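Local coordinates for protein D-3-phosphoglycerate dehydrogenase (PDB 2EKL) that probably oxidises D-3-phosphoglycerate with NAD as hydride acceptor, a reaction of amino-acid biosynthesis, as a member of the D-isomer specific 2-hydroxyacid dehydrogenase family, at residues L9-I14 / D48-R53. Sequence-based numbering, arbitrary orientation.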
loop_
_atom_site.group_PDB
_atom_site.type_symbol
_atom_site.label_atom_id
_atom_site.label_comp_id
_atom_site.label_asym_id
_atom_site.label_seq_id
_atom_site.Cartn_x
_atom_site.Cartn_y
_atom_site.Cartn_z
ATOM N N LEU A 9 8.035 28.986 27.732
ATOM C CA LEU A 9 7.899 27.754 28.498
ATOM C C LEU A 9 7.540 26.612 27.558
ATOM O O LEU A 9 6.564 26.691 26.817
ATOM C CB LEU A 9 6.804 27.895 29.562
ATOM C CG LEU A 9 6.493 26.633 30.379
ATOM C CD1 LEU A 9 7.675 26.283 31.275
ATOM C CD2 LEU A 9 5.248 26.863 31.217
ATOM N N ILE A 10 8.352 25.560 27.571
ATOM C CA ILE A 10 8.100 24.391 26.740
ATOM C C ILE A 10 7.673 23.320 27.736
ATOM O O ILE A 10 8.442 22.926 28.612
ATOM C CB ILE A 10 9.364 23.972 25.975
ATOM C CG1 ILE A 10 9.828 25.139 25.093
ATOM C CG2 ILE A 10 9.071 22.750 25.112
ATOM C CD1 ILE A 10 11.067 24.855 24.273
ATOM N N THR A 11 6.437 22.858 27.590
ATOM C CA THR A 11 5.859 21.907 28.527
ATOM C C THR A 11 5.915 20.431 28.166
ATOM O O THR A 11 5.618 19.581 29.009
ATOM C CB THR A 11 4.393 22.271 28.781
ATOM O OG1 THR A 11 3.643 22.076 27.575
ATOM C CG2 THR A 11 4.279 23.738 29.197
ATOM N N ASP A 12 6.282 20.127 26.928
ATOM C CA ASP A 12 6.352 18.740 26.483
ATOM C C ASP A 12 7.654 18.444 25.759
ATOM O O ASP A 12 8.324 19.351 25.266
ATOM C CB ASP A 12 5.186 18.429 25.541
ATOM C CG ASP A 12 3.837 18.568 26.213
ATOM O OD1 ASP A 12 3.608 17.889 27.234
ATOM O OD2 ASP A 12 3.004 19.353 25.715
ATOM N N PRO A 13 8.035 17.158 25.691
ATOM C CA PRO A 13 9.272 16.774 25.003
ATOM C C PRO A 13 9.125 17.127 23.525
ATOM O O PRO A 13 8.235 16.615 22.854
ATOM C CB PRO A 13 9.332 15.264 25.220
ATOM C CG PRO A 13 8.605 15.071 26.523
ATOM C CD PRO A 13 7.429 16.002 26.375
ATOM N N ILE A 14 9.984 18.003 23.015
ATOM C CA ILE A 14 9.892 18.387 21.609
ATOM C C ILE A 14 11.231 18.325 20.888
ATOM O O ILE A 14 12.280 18.155 21.511
ATOM C CB ILE A 14 9.333 19.813 21.443
ATOM C CG1 ILE A 14 10.257 20.817 22.130
ATOM C CG2 ILE A 14 7.924 19.896 22.023
ATOM C CD1 ILE A 14 9.921 22.255 21.814
ATOM N N ASP A 48 5.689 34.724 28.066
ATOM C CA ASP A 48 5.191 35.421 26.882
ATOM C C ASP A 48 4.841 34.385 25.822
ATOM O O ASP A 48 3.984 34.611 24.964
ATOM C CB ASP A 48 6.281 36.321 26.304
ATOM C CG ASP A 48 6.809 37.313 27.307
ATOM O OD1 ASP A 48 6.099 38.302 27.586
ATOM O OD2 ASP A 48 7.930 37.097 27.815
ATOM N N ILE A 49 5.527 33.249 25.889
ATOM C CA ILE A 49 5.341 32.171 24.923
ATOM C C ILE A 49 5.245 30.807 25.603
ATOM O O ILE A 49 5.961 30.535 26.560
ATOM C CB ILE A 49 6.540 32.099 23.944
ATOM C CG1 ILE A 49 6.740 33.445 23.243
ATOM C CG2 ILE A 49 6.319 30.984 22.930
ATOM C CD1 ILE A 49 8.034 33.542 22.454
ATOM N N ILE A 50 4.351 29.958 25.105
ATOM C CA ILE A 50 4.218 28.606 25.631
ATOM C C ILE A 50 4.278 27.681 24.419
ATOM O O ILE A 50 3.672 27.969 23.387
ATOM C CB ILE A 50 2.875 28.385 26.382
ATOM C CG1 ILE A 50 2.866 26.992 27.019
ATOM C CG2 ILE A 50 1.698 28.534 25.427
ATOM C CD1 ILE A 50 1.614 26.685 27.821
ATOM N N VAL A 51 5.037 26.596 24.531
ATOM C CA VAL A 51 5.157 25.638 23.435
ATOM C C VAL A 51 4.682 24.294 23.965
ATOM O O VAL A 51 5.185 23.810 24.976
ATOM C CB VAL A 51 6.615 25.517 22.945
ATOM C CG1 VAL A 51 6.683 24.596 21.737
ATOM C CG2 VAL A 51 7.159 26.894 22.589
ATOM N N VAL A 52 3.709 23.697 23.284
ATOM C CA VAL A 52 3.166 22.430 23.749
ATOM C C VAL A 52 3.055 21.398 22.625
ATOM O O VAL A 52 3.188 21.749 21.439
ATOM C CB VAL A 52 1.780 22.686 24.344
ATOM C CG1 VAL A 52 1.860 23.809 25.377
ATOM C CG2 VAL A 52 0.805 23.075 23.250
ATOM N N ARG A 53 2.945 20.146 23.044
ATOM C CA ARG A 53 2.740 19.278 21.945
ATOM C C ARG A 53 1.335 18.781 22.068
ATOM O O ARG A 53 0.370 19.391 21.625
ATOM C CB ARG A 53 3.725 18.090 22.041
ATOM C CG ARG A 53 4.615 17.983 20.798
ATOM C CD ARG A 53 5.028 16.528 20.448
ATOM N NE ARG A 53 5.209 15.691 21.651
ATOM C CZ ARG A 53 5.527 14.397 21.500
ATOM N NH1 ARG A 53 5.542 13.819 20.298
ATOM N NH2 ARG A 53 6.001 13.745 22.550
#
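D12 closes off the parallel pairing of strands 7-10 and 49-52 by reaching across to R53: its OD2 takes the backbone N of R53 at 2.8 Å in an almost straight bond (177°), met on the anti side of the carboxylate and a little out of its plane. CG of D12 is anti to its own carbonyl carbon, beside the backbone N (chi1 -63°), which swings the carboxylate over to the second strand, while OD1 pairs with R55 in a salt bridge. With an alanine here, the amide of R53 would probably lose its acceptor and R55 one of its anionic partners. Before this point the backbone ladder is regular, running from L9 N to I49 O, from V51 N to L9 O at 2.8 Å and from T11 N to V51 O at 3.1 Å. On one face I10 and V51 lie side by side and point the same way, CG1 of I10 resting 3.9 Å from CB of V51. I14 comes across this pair's valine at about a right angle, its CD1 4.0 Å from V51 CG1, and the I14 and R53 side chains slide past each other in opposite directions. The other face carries L9 and I50. There the methyl CG2 of T11 approaches I50 CG1, and T11 OG1, hydrogen-bonded to T56, sits 3.3 Å from V52 CG1. Strand 28-31 lies beyond 7-10 and 71-74 beyond 49-52 in a five-stranded parallel sheet, separate from the Rossmann sheet and consistent with the family's substrate-binding domain; helix 16-24 packs over the I10, V51 and I14 face through L18 and I19.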